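Local structure of phosphate-binding protein (Xanthomonas axonopodis pv. citri, 5UB3) at residues P46-M51 / N120-S125; S52-L55 / R59-W62; L73-S78 / E267-V272; L134-I139 / V272-D277. The protein probably acts as a periplasmic substrate-binding receptor of the phosphonate-binding type, working with a diguanylate cyclase, and holds a chloride ion in this crystal form. One frame throughout, in Å; residues are numbered along the deposited sequence.

Contact 1: residues P46-M51 / N120-S125; sequences PDARQM and NASSTS
The first turn of helix 48-56, a capped helix N-terminus, meets the turn leading into helix 124-136 through one hydrogen bond, from Ala48 N to Ser122 OG (3.2 Å, N-H...O angle 152°). Amides of a first helical turn have no carbonyl of their own helix to bind, and a serine hydroxyl is small enough to reach one. With chi1 at -50°, Ser122 OG stands beside its own backbone N and points across the gap. The methyl of Ala48 faces the same oxygen, its CB lying 3.6 Å from Ser122 OG, and here a small side chain lets the two backbones come close. Asp47 brushes the hydroxyl with its CB but turns its carboxylate away to cap the helix: Gln50 N donates to Asp47 OD1 over 2.8 Å in a nearly straight bond (174°). Across the gap, Ser122 sits within the type I beta turn from Asn120 to Ser123, with a weak bond of 2.9 Å from Ser122 N to Asn120 OD1. Ser123 takes the N-cap position of helix 124-136, its OG receiving a weak bond from Gly126 N. Two helix starts facing each other, the second more weakly capped, are consistent with the interlobe cleft of a periplasmic binding protein, where helix N-termini commonly surround the ligand.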
loop_
_atom_site.group_PDB
_atom_site.type_symbol
_atom_site.label_atom_id
_atom_site.label_comp_id
_atom_site.label_asym_id
_atom_site.label_seq_id
_atom_site.Cartn_x
_atom_site.Cartn_y
_atom_site.Cartn_z
ATOM N N PRO A 46 0.216 -13.321 2.649
ATOM C CA PRO A 46 1.139 -12.949 1.530
ATOM C C PRO A 46 0.577 -11.990 0.480
ATOM O O PRO A 46 1.344 -11.299 -0.195
ATOM C CB PRO A 46 1.500 -14.313 0.870
ATOM C CG PRO A 46 0.572 -15.345 1.467
ATOM C CD PRO A 46 -0.276 -14.713 2.565
ATOM N N ASP A 47 -0.732 -11.909 0.327
ATOM C CA ASP A 47 -1.296 -11.051 -0.727
ATOM C C ASP A 47 -2.721 -10.696 -0.385
ATOM O O ASP A 47 -3.262 -11.228 0.597
ATOM C CB ASP A 47 -1.195 -11.716 -2.095
ATOM C CG ASP A 47 -1.795 -13.105 -2.096
ATOM O OD1 ASP A 47 -2.964 -13.276 -1.725
ATOM O OD2 ASP A 47 -1.049 -14.028 -2.402
ATOM N N ALA A 48 -3.298 -9.790 -1.181
ATOM C CA ALA A 48 -4.653 -9.257 -0.982
ATOM C C ALA A 48 -5.739 -10.330 -1.050
ATOM O O ALA A 48 -6.742 -10.311 -0.298
ATOM C CB ALA A 48 -4.949 -8.147 -1.987
ATOM N N ARG A 49 -5.535 -11.286 -1.951
ATOM C CA ARG A 49 -6.478 -12.362 -2.091
ATOM C C ARG A 49 -6.583 -13.238 -0.879
ATOM O O ARG A 49 -7.681 -13.495 -0.390
ATOM C CB ARG A 49 -6.134 -13.243 -3.283
ATOM C CG ARG A 49 -6.567 -12.590 -4.552
ATOM C CD ARG A 49 -6.905 -13.687 -5.555
ATOM N NE ARG A 49 -5.756 -14.043 -6.343
ATOM C CZ ARG A 49 -5.715 -15.125 -7.121
ATOM N NH1 ARG A 49 -6.743 -15.980 -7.162
ATOM N NH2 ARG A 49 -4.624 -15.372 -7.842
ATOM N N GLN A 50 -5.435 -13.716 -0.408
ATOM C CA GLN A 50 -5.419 -14.423 0.876
ATOM C C GLN A 50 -5.945 -13.623 2.055
ATOM O O GLN A 50 -6.543 -14.177 2.984
ATOM C CB GLN A 50 -4.005 -14.938 1.181
ATOM C CG GLN A 50 -3.936 -15.978 2.307
ATOM C CD GLN A 50 -4.776 -17.206 1.975
ATOM O OE1 GLN A 50 -4.443 -17.936 1.062
ATOM N NE2 GLN A 50 -5.881 -17.419 2.706
ATOM N N MET A 51 -5.583 -12.356 2.109
ATOM C CA MET A 51 -5.985 -11.554 3.254
ATOM C C MET A 51 -7.502 -11.371 3.212
ATOM O O MET A 51 -8.184 -11.432 4.241
ATOM C CB MET A 51 -5.307 -10.207 3.226
ATOM C CG MET A 51 -5.745 -9.344 4.414
ATOM S SD MET A 51 -5.550 -10.051 6.061
ATOM C CE MET A 51 -3.851 -9.607 6.372
ATOM N N ASN A 120 4.279 -5.711 -6.736
ATOM C CA ASN A 120 3.444 -6.902 -6.703
ATOM C C ASN A 120 2.044 -6.355 -6.800
ATOM O O ASN A 120 1.865 -5.152 -6.634
ATOM C CB ASN A 120 3.546 -7.703 -5.391
ATOM C CG ASN A 120 3.274 -6.849 -4.166
ATOM O OD1 ASN A 120 2.174 -6.277 -3.961
ATOM N ND2 ASN A 120 4.301 -6.705 -3.363
ATOM N N ALA A 121 1.046 -7.226 -6.971
ATOM C CA ALA A 121 -0.330 -6.795 -7.293
ATOM C C ALA A 121 -1.070 -6.070 -6.155
ATOM O O ALA A 121 -2.063 -5.357 -6.401
ATOM C CB ALA A 121 -1.130 -7.974 -7.809
ATOM N N SER A 122 -0.560 -6.222 -4.926
ATOM C CA SER A 122 -1.119 -5.611 -3.761
ATOM C C SER A 122 -0.542 -4.201 -3.482
ATOM O O SER A 122 -1.033 -3.489 -2.587
ATOM C CB SER A 122 -0.974 -6.606 -2.581
ATOM O OG SER A 122 -1.480 -7.922 -2.971
ATOM N N SER A 123 0.430 -3.732 -4.281
ATOM C CA SER A 123 1.082 -2.469 -3.989
ATOM C C SER A 123 0.315 -1.296 -4.568
ATOM O O SER A 123 -0.053 -1.272 -5.744
ATOM C CB SER A 123 2.493 -2.489 -4.580
ATOM O OG SER A 123 3.063 -1.219 -4.566
ATOM N N THR A 124 0.041 -0.304 -3.749
ATOM C CA THR A 124 -0.671 0.905 -4.216
ATOM C C THR A 124 0.200 1.721 -5.145
ATOM O O THR A 124 -0.128 1.924 -6.290
ATOM C CB THR A 124 -1.121 1.795 -3.020
ATOM O OG1 THR A 124 -1.984 1.024 -2.209
ATOM C CG2 THR A 124 -1.896 2.966 -3.480
ATOM N N SER A 125 1.310 2.197 -4.618
ATOM C CA SER A 125 2.129 3.136 -5.318
ATOM C C SER A 125 3.024 2.437 -6.322
ATOM O O SER A 125 3.625 3.094 -7.172
ATOM C CB SER A 125 2.978 3.943 -4.330
ATOM O OG SER A 125 3.913 3.103 -3.621
#

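Contact 2: residues S52-L55 / R59-W62; sequences SSYL and RVDW
A chi1 of -72° sets the ring of Tyr54 beside its own backbone N, while chi1 of Val60, at 168°, splits the valine methyls so that each meets a different residue of helix 48-56. Val60 CG2 reaches Tyr54, lying 3.8 Å from its CB and 3.9 Å from its CD2, and comes at the ring obliquely. Val60 CG1 turns to Leu55, whose CD2 is 3.8 Å away. A branched valine suits this place because its two methyls can touch Tyr54 and Leu55 at the same time. The CB of Leu55 points away from the loop, yet its CD2 swings back and presses on the backbone, 3.2 Å from Val60 O, a tight fit. Arg59 lays its CB 4.1 Å from Tyr54 CB and sends its guanidinium outward. One polar bond ties the loop to the helix: Arg59 N donates to Tyr54 O over 2.8 Å, at 157° and tilted out of the carbonyl plane. Further along, Asp61 OD2 is hydrogen-bonded to Val6 N, and Asp61 OD1 forms a salt bridge with Arg217. Apolar contacts of Val60 and the single Arg59 N bond thus hold loop and helix together; Val60 O, buried without a partner, is presumably an energetic cost.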
loop_
_atom_site.group_PDB
_atom_site.type_symbol
_atom_site.label_atom_id
_atom_site.label_comp_id
_atom_site.label_asym_id
_atom_site.label_seq_id
_atom_site.Cartn_x
_atom_site.Cartn_y
_atom_site.Cartn_z
ATOM N N SER A 52 -8.023 -11.166 1.992
ATOM C CA SER A 52 -9.474 -11.114 1.801
ATOM C C SER A 52 -10.134 -12.388 2.259
ATOM O O SER A 52 -11.163 -12.321 2.913
ATOM C CB SER A 52 -9.896 -10.722 0.383
ATOM O OG SER A 52 -11.299 -10.933 0.194
ATOM N N SER A 53 -9.549 -13.533 1.949
ATOM C CA SER A 53 -10.069 -14.795 2.473
ATOM C C SER A 53 -10.077 -14.880 4.001
ATOM O O SER A 53 -11.099 -15.250 4.601
ATOM C CB SER A 53 -9.260 -15.966 1.868
ATOM O OG SER A 53 -9.811 -17.178 2.303
ATOM N N TYR A 54 -8.966 -14.509 4.632
ATOM C CA TYR A 54 -8.919 -14.404 6.090
ATOM C C TYR A 54 -9.970 -13.491 6.653
ATOM O O TYR A 54 -10.663 -13.839 7.629
ATOM C CB TYR A 54 -7.573 -13.879 6.600
ATOM C CG TYR A 54 -6.417 -14.802 6.515
ATOM C CD1 TYR A 54 -6.580 -16.184 6.458
ATOM C CD2 TYR A 54 -5.137 -14.296 6.534
ATOM C CE1 TYR A 54 -5.492 -17.036 6.419
ATOM C CE2 TYR A 54 -4.049 -15.130 6.477
ATOM C CZ TYR A 54 -4.241 -16.513 6.431
ATOM O OH TYR A 54 -3.184 -17.356 6.383
ATOM N N LEU A 55 -10.060 -12.302 6.074
ATOM C CA LEU A 55 -11.037 -11.324 6.557
ATOM C C LEU A 55 -12.434 -11.871 6.471
ATOM O O LEU A 55 -13.135 -11.871 7.463
ATOM C CB LEU A 55 -10.914 -10.024 5.768
ATOM C CG LEU A 55 -9.671 -9.204 6.182
ATOM C CD1 LEU A 55 -9.448 -8.168 5.093
ATOM C CD2 LEU A 55 -9.889 -8.508 7.545
ATOM N N ARG A 59 -10.757 -14.570 10.303
ATOM C CA ARG A 59 -9.462 -14.922 10.878
ATOM C C ARG A 59 -8.604 -13.710 11.137
ATOM O O ARG A 59 -7.632 -13.821 11.854
ATOM C CB ARG A 59 -8.669 -15.870 9.961
ATOM C CG ARG A 59 -9.471 -17.099 9.520
ATOM C CD ARG A 59 -9.748 -18.052 10.647
ATOM N NE ARG A 59 -10.342 -19.303 10.079
ATOM C CZ ARG A 59 -11.651 -19.498 9.906
ATOM N NH1 ARG A 59 -12.527 -18.561 10.282
ATOM N NH2 ARG A 59 -12.103 -20.613 9.370
ATOM N N VAL A 60 -8.898 -12.610 10.468
ATOM C CA VAL A 60 -8.287 -11.359 10.738
ATOM C C VAL A 60 -9.379 -10.362 10.947
ATOM O O VAL A 60 -10.357 -10.282 10.200
ATOM C CB VAL A 60 -7.400 -10.942 9.560
ATOM C CG1 VAL A 60 -6.942 -9.489 9.666
ATOM C CG2 VAL A 60 -6.190 -11.897 9.485
ATOM N N ASP A 61 -9.157 -9.507 11.931
ATOM C CA ASP A 61 -10.130 -8.485 12.271
ATOM C C ASP A 61 -9.818 -7.106 11.772
ATOM O O ASP A 61 -10.728 -6.361 11.487
ATOM C CB ASP A 61 -10.285 -8.415 13.736
ATOM C CG ASP A 61 -10.831 -9.715 14.321
ATOM O OD1 ASP A 61 -11.912 -10.143 13.909
ATOM O OD2 ASP A 61 -10.157 -10.282 15.189
ATOM N N TRP A 62 -8.546 -6.752 11.719
ATOM C CA TRP A 62 -8.125 -5.388 11.581
ATOM C C TRP A 62 -6.805 -5.403 10.833
ATOM O O TRP A 62 -5.923 -6.186 11.166
ATOM C CB TRP A 62 -8.019 -4.770 12.973
ATOM C CG TRP A 62 -7.168 -3.541 13.096
ATOM C CD1 TRP A 62 -7.016 -2.513 12.195
ATOM C CD2 TRP A 62 -6.366 -3.199 14.215
ATOM N NE1 TRP A 62 -6.131 -1.570 12.673
ATOM C CE2 TRP A 62 -5.740 -1.944 13.926
ATOM C CE3 TRP A 62 -6.119 -3.814 15.445
ATOM C CZ2 TRP A 62 -4.822 -1.342 14.802
ATOM C CZ3 TRP A 62 -5.224 -3.178 16.340
ATOM C CH2 TRP A 62 -4.590 -1.971 16.000
#

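Contact 3: residues L73-S78 / E267-V272; sequences LEQRGS and ELSAGV
Gln75, in the last turn of helix 67-75, reaches Ser269 and Val272 on helix 259-277 just before a Schellman motif ends its own helix at Gly77. That motif is closed by Gly77 N to Glu74 O, at 2.8 Å, and by the longer bond from Ser78 N to Leu73 O; glycine accepts the positive phi it demands. The tight part of the contact surrounds the glutamine amide. With chi1 at -73° and the chain extended beyond CG, the amide reaches the other helix, and Gln75 NE2 donates to Ser269 OG over 3.0 Å in an almost straight bond of 176°, lying in the amide plane. Ser269 O is also only 2.8 Å from Gln75 NE2, but the angle is too poor for a bond. Val272 packs against the same group, its CG1 3.5 Å from Gln75 NE2, and supplies the apolar wall. A long amide suits the span because its two ends serve different partners: Gln75 OE1 takes a hydrogen bond from Arg276. The looser side lies at Glu74, whose carboxylate does not reach the second helix directly. One water spans that gap, donating to Glu74 OE2 over 2.8 Å. The same water lies 2.8 Å from Ser269 OG, so this one hydroxyl is hydrogen-bonded to both the water and Gln75 NE2.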
loop_
_atom_site.group_PDB
_atom_site.type_symbol
_atom_site.label_atom_id
_atom_site.label_comp_id
_atom_site.label_asym_id
_atom_site.label_seq_id
_atom_site.Cartn_x
_atom_site.Cartn_y
_atom_site.Cartn_z
ATOM N N LEU A 73 -9.288 -5.069 -0.764
ATOM C CA LEU A 73 -10.000 -5.808 0.268
ATOM C C LEU A 73 -11.473 -5.404 0.310
ATOM O O LEU A 73 -12.343 -6.275 0.343
ATOM C CB LEU A 73 -9.367 -5.628 1.623
ATOM C CG LEU A 73 -7.893 -5.979 1.768
ATOM C CD1 LEU A 73 -7.365 -5.532 3.123
ATOM C CD2 LEU A 73 -7.682 -7.463 1.536
ATOM N N GLU A 74 -11.760 -4.105 0.290
ATOM C CA GLU A 74 -13.168 -3.648 0.290
ATOM C C GLU A 74 -13.923 -4.184 -0.930
ATOM O O GLU A 74 -15.061 -4.601 -0.807
ATOM C CB GLU A 74 -13.281 -2.126 0.337
ATOM C CG GLU A 74 -14.683 -1.645 0.658
ATOM C CD GLU A 74 -14.788 -0.151 0.788
ATOM O OE1 GLU A 74 -15.410 0.358 1.730
ATOM O OE2 GLU A 74 -14.319 0.496 -0.119
ATOM N N GLN A 75 -13.282 -4.193 -2.090
ATOM C CA GLN A 75 -13.959 -4.656 -3.321
ATOM C C GLN A 75 -14.363 -6.098 -3.294
ATOM O O GLN A 75 -15.404 -6.449 -3.797
ATOM C CB GLN A 75 -13.089 -4.461 -4.541
ATOM C CG GLN A 75 -12.984 -3.028 -4.935
ATOM C CD GLN A 75 -11.872 -2.800 -5.940
ATOM O OE1 GLN A 75 -11.245 -3.758 -6.465
ATOM N NE2 GLN A 75 -11.653 -1.527 -6.270
ATOM N N ARG A 76 -13.510 -6.920 -2.713
ATOM C CA ARG A 76 -13.848 -8.295 -2.470
ATOM C C ARG A 76 -14.857 -8.456 -1.328
ATOM O O ARG A 76 -15.210 -9.561 -1.024
ATOM C CB ARG A 76 -12.591 -9.120 -2.215
ATOM C CG ARG A 76 -11.669 -9.155 -3.425
ATOM C CD ARG A 76 -10.423 -9.915 -3.071
ATOM N NE ARG A 76 -9.695 -10.276 -4.268
ATOM C CZ ARG A 76 -8.703 -9.589 -4.818
ATOM N NH1 ARG A 76 -8.257 -8.449 -4.292
ATOM N NH2 ARG A 76 -8.130 -10.070 -5.912
ATOM N N GLY A 77 -15.358 -7.384 -0.723
ATOM C CA GLY A 77 -16.440 -7.514 0.270
ATOM C C GLY A 77 -16.020 -7.944 1.665
ATOM O O GLY A 77 -16.869 -8.274 2.499
ATOM N N SER A 78 -14.724 -7.901 1.936
ATOM C CA SER A 78 -14.180 -8.510 3.116
ATOM C C SER A 78 -13.792 -7.509 4.260
ATOM O O SER A 78 -13.592 -7.914 5.414
ATOM C CB SER A 78 -13.036 -9.392 2.680
ATOM O OG SER A 78 -11.929 -8.651 2.218
ATOM N N GLU A 267 -13.025 7.139 -5.330
ATOM C CA GLU A 267 -12.369 7.377 -6.648
ATOM C C GLU A 267 -11.207 6.406 -6.847
ATOM O O GLU A 267 -11.017 5.852 -7.927
ATOM C CB GLU A 267 -11.857 8.769 -6.749
ATOM C CG GLU A 267 -12.998 9.734 -6.909
ATOM C CD GLU A 267 -12.578 11.192 -6.758
ATOM O OE1 GLU A 267 -11.374 11.466 -6.564
ATOM O OE2 GLU A 267 -13.478 12.061 -6.835
ATOM N N LEU A 268 -10.450 6.203 -5.777
ATOM C CA LEU A 268 -9.347 5.266 -5.820
ATOM C C LEU A 268 -9.873 3.880 -6.041
ATOM O O LEU A 268 -9.381 3.151 -6.919
ATOM C CB LEU A 268 -8.517 5.349 -4.552
ATOM C CG LEU A 268 -7.471 4.250 -4.361
ATOM C CD1 LEU A 268 -6.477 4.218 -5.508
ATOM C CD2 LEU A 268 -6.756 4.504 -3.062
ATOM N N SER A 269 -10.887 3.486 -5.284
ATOM C CA SER A 269 -11.510 2.214 -5.519
ATOM C C SER A 269 -11.960 2.005 -6.988
ATOM O O SER A 269 -11.676 0.974 -7.596
ATOM C CB SER A 269 -12.662 2.001 -4.595
ATOM O OG SER A 269 -13.106 0.708 -4.844
ATOM N N ALA A 270 -12.600 2.993 -7.581
ATOM C CA ALA A 270 -12.988 2.891 -9.014
ATOM C C ALA A 270 -11.739 2.639 -9.868
ATOM O O ALA A 270 -11.736 1.802 -10.741
ATOM C CB ALA A 270 -13.682 4.140 -9.472
ATOM N N GLY A 271 -10.673 3.330 -9.562
ATOM C CA GLY A 271 -9.446 3.185 -10.318
ATOM C C GLY A 271 -8.812 1.833 -10.177
ATOM O O GLY A 271 -8.340 1.256 -11.136
ATOM N N VAL A 272 -8.782 1.331 -8.947
ATOM C CA VAL A 272 -8.325 -0.026 -8.667
ATOM C C VAL A 272 -9.188 -1.020 -9.392
ATOM O O VAL A 272 -8.655 -1.968 -9.943
ATOM C CB VAL A 272 -8.328 -0.312 -7.133
ATOM C CG1 VAL A 272 -8.185 -1.796 -6.821
ATOM C CG2 VAL A 272 -7.222 0.515 -6.477
HETATM O O HOH W 1 -14.253 -0.624 -2.659
#

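Contact 4: residues L134-I139 / V272-D277; sequences LLRNGI and VQRVRD
Apolar contact comes first: Leu135 on helix 124-136 puts its CD1 against helix 259-277, 4.0 Å from Arg274 CG and 4.1 Å from Val275 CG2. Leucine is long enough to span the gap, and valine offers a short branched wall beside the helix backbone. The second kind is packing of a guanidinium on aliphatic and backbone atoms. Arg274, with CG anti to the backbone N (chi1 -177°) and every later bond extended, runs past Leu135 in the opposite direction. Leu135 CB and the peptide between Leu135 and Arg136 lie over one face of its guanidinium, while Arg136 CG is 3.7 Å from Arg274 NH1. An arginine can shelter apolar atoms this way and keep its N-H groups for polar partners at the edge. Water supplies the third kind. A single molecule accepts from Arg136 NE over 2.8 Å and, more weakly, from Arg274 NH1 over 3.1 Å, reaching both groups in plane. It bridges two like-charged groups, Arg136 NE and Arg274 NH1 standing 4.9 Å apart, and may ease their repulsion. Beyond Arg136 the first helix stops in a Schellman motif with Gly138 at positive phi. The contact thus joins the C-terminal ends of helices 124-136 and 259-277, with Val275 continuing inward onto Met131 and Leu132, and Val272, one turn back, touching Leu72 of helix 67-75.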
loop_
_atom_site.group_PDB
_atom_site.type_symbol
_atom_site.label_atom_id
_atom_site.label_comp_id
_atom_site.label_asym_id
_atom_site.label_seq_id
_atom_site.Cartn_x
_atom_site.Cartn_y
_atom_site.Cartn_z
ATOM N N LEU A 134 -1.330 4.422 -16.513
ATOM C CA LEU A 134 -1.094 4.022 -17.860
ATOM C C LEU A 134 -2.428 3.840 -18.557
ATOM O O LEU A 134 -2.587 4.241 -19.707
ATOM C CB LEU A 134 -0.228 2.760 -17.922
ATOM C CG LEU A 134 1.207 2.917 -17.430
ATOM C CD1 LEU A 134 1.867 1.554 -17.565
ATOM C CD2 LEU A 134 1.998 3.985 -18.106
ATOM N N LEU A 135 -3.391 3.261 -17.863
ATOM C CA LEU A 135 -4.694 3.107 -18.450
ATOM C C LEU A 135 -5.314 4.439 -18.882
ATOM O O LEU A 135 -5.809 4.563 -20.013
ATOM C CB LEU A 135 -5.646 2.356 -17.525
ATOM C CG LEU A 135 -5.471 0.866 -17.403
ATOM C CD1 LEU A 135 -6.352 0.459 -16.258
ATOM C CD2 LEU A 135 -5.859 0.031 -18.622
ATOM N N ARG A 136 -5.244 5.416 -18.002
ATOM C CA ARG A 136 -5.824 6.734 -18.278
ATOM C C ARG A 136 -5.205 7.373 -19.500
ATOM O O ARG A 136 -5.892 8.067 -20.221
ATOM C CB ARG A 136 -5.643 7.691 -17.082
ATOM C CG ARG A 136 -6.552 7.353 -15.916
ATOM C CD ARG A 136 -5.952 7.898 -14.645
ATOM N NE ARG A 136 -6.922 7.894 -13.567
ATOM C CZ ARG A 136 -6.716 8.444 -12.370
ATOM N NH1 ARG A 136 -5.568 9.000 -12.049
ATOM N NH2 ARG A 136 -7.685 8.437 -11.478
ATOM N N ASN A 137 -3.917 7.105 -19.730
ATOM C CA ASN A 137 -3.196 7.661 -20.861
ATOM C C ASN A 137 -3.153 6.765 -22.094
ATOM O O ASN A 137 -2.460 7.081 -23.058
ATOM C CB ASN A 137 -1.802 8.055 -20.385
ATOM C CG ASN A 137 -1.847 9.297 -19.500
ATOM O OD1 ASN A 137 -1.827 10.445 -19.984
ATOM N ND2 ASN A 137 -1.971 9.070 -18.204
ATOM N N GLY A 138 -3.883 5.658 -22.071
ATOM C CA GLY A 138 -3.982 4.785 -23.206
ATOM C C GLY A 138 -2.703 4.077 -23.543
ATOM O O GLY A 138 -2.498 3.664 -24.699
ATOM N N ILE A 139 -1.838 3.914 -22.547
ATOM C CA ILE A 139 -0.520 3.342 -22.750
ATOM C C ILE A 139 -0.645 1.846 -22.415
ATOM O O ILE A 139 -0.759 1.441 -21.222
ATOM C CB ILE A 139 0.531 4.001 -21.867
ATOM C CG1 ILE A 139 0.736 5.442 -22.309
ATOM C CG2 ILE A 139 1.821 3.217 -21.902
ATOM C CD1 ILE A 139 1.610 6.241 -21.388
ATOM N N VAL A 272 -8.782 1.331 -8.947
ATOM C CA VAL A 272 -8.325 -0.026 -8.667
ATOM C C VAL A 272 -9.188 -1.020 -9.392
ATOM O O VAL A 272 -8.655 -1.968 -9.943
ATOM C CB VAL A 272 -8.328 -0.312 -7.133
ATOM C CG1 VAL A 272 -8.185 -1.796 -6.821
ATOM C CG2 VAL A 272 -7.222 0.515 -6.477
ATOM N N GLN A 273 -10.529 -0.828 -9.369
ATOM C CA GLN A 273 -11.413 -1.794 -10.024
ATOM C C GLN A 273 -11.096 -1.810 -11.502
ATOM O O GLN A 273 -11.092 -2.839 -12.130
ATOM C CB GLN A 273 -12.913 -1.445 -9.835
ATOM C CG GLN A 273 -13.871 -2.463 -10.422
ATOM C CD GLN A 273 -13.706 -3.813 -9.748
ATOM O OE1 GLN A 273 -13.193 -4.795 -10.336
ATOM N NE2 GLN A 273 -14.046 -3.836 -8.497
ATOM N N ARG A 274 -10.846 -0.648 -12.045
ATOM C CA ARG A 274 -10.527 -0.552 -13.473
ATOM C C ARG A 274 -9.254 -1.281 -13.795
ATOM O O ARG A 274 -9.161 -1.981 -14.829
ATOM C CB ARG A 274 -10.406 0.896 -13.854
ATOM C CG ARG A 274 -10.139 1.125 -15.314
ATOM C CD ARG A 274 -9.923 2.607 -15.558
ATOM N NE ARG A 274 -9.714 2.885 -16.960
ATOM C CZ ARG A 274 -9.537 4.099 -17.479
ATOM N NH1 ARG A 274 -9.514 5.208 -16.735
ATOM N NH2 ARG A 274 -9.377 4.189 -18.764
ATOM N N VAL A 275 -8.245 -1.119 -12.936
ATOM C CA VAL A 275 -6.995 -1.866 -13.110
ATOM C C VAL A 275 -7.284 -3.381 -13.079
ATOM O O VAL A 275 -6.812 -4.179 -13.918
ATOM C CB VAL A 275 -5.952 -1.489 -12.042
ATOM C CG1 VAL A 275 -4.753 -2.459 -12.102
ATOM C CG2 VAL A 275 -5.467 -0.070 -12.262
ATOM N N ARG A 276 -8.087 -3.760 -12.102
ATOM C CA ARG A 276 -8.424 -5.156 -11.944
ATOM C C ARG A 276 -9.212 -5.699 -13.134
ATOM O O ARG A 276 -8.991 -6.820 -13.571
ATOM C CB ARG A 276 -9.196 -5.332 -10.701
ATOM C CG ARG A 276 -8.323 -5.254 -9.471
ATOM C CD ARG A 276 -9.202 -5.508 -8.285
ATOM N NE ARG A 276 -9.577 -6.924 -8.250
ATOM C CZ ARG A 276 -10.678 -7.396 -7.684
ATOM N NH1 ARG A 276 -11.522 -6.593 -7.034
ATOM N NH2 ARG A 276 -10.913 -8.710 -7.736
ATOM N N ASP A 277 -10.134 -4.896 -13.631
ATOM C CA ASP A 277 -10.968 -5.283 -14.764
ATOM C C ASP A 277 -10.113 -5.394 -16.045
ATOM O O ASP A 277 -10.361 -6.274 -16.848
ATOM C CB ASP A 277 -12.145 -4.324 -14.878
ATOM C CG ASP A 277 -13.173 -4.554 -13.796
ATOM O OD1 ASP A 277 -13.110 -5.616 -13.128
ATOM O OD2 ASP A 277 -14.053 -3.701 -13.614
HETATM O O HOH W 2 -9.423 6.762 -14.036
#

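In the fold
Along the chain, contact 2 is nested inside contact 1, and contact 3 crosses both contact 1 and contact 4. Contacts 1 and 2 share helix 48-56, contacts 1 and 4 share helix 124-136, and contacts 3 and 4 share helix 259-277 and Val272. Centres of contacts 1 and 3 are about 12 Å apart, those of contacts 2 and 4 about 27 Å. Helix 67-75 packs among the other three, linking contacts 1, 2 and 3 through Leu73. The C-terminal helix 259-277 touches both helix 67-75 and helix 124-136. Contacts 1 and 3 probably lie where the two lobes expected of a periplasmic binding protein meet, with contacts 2 and 4 farther out.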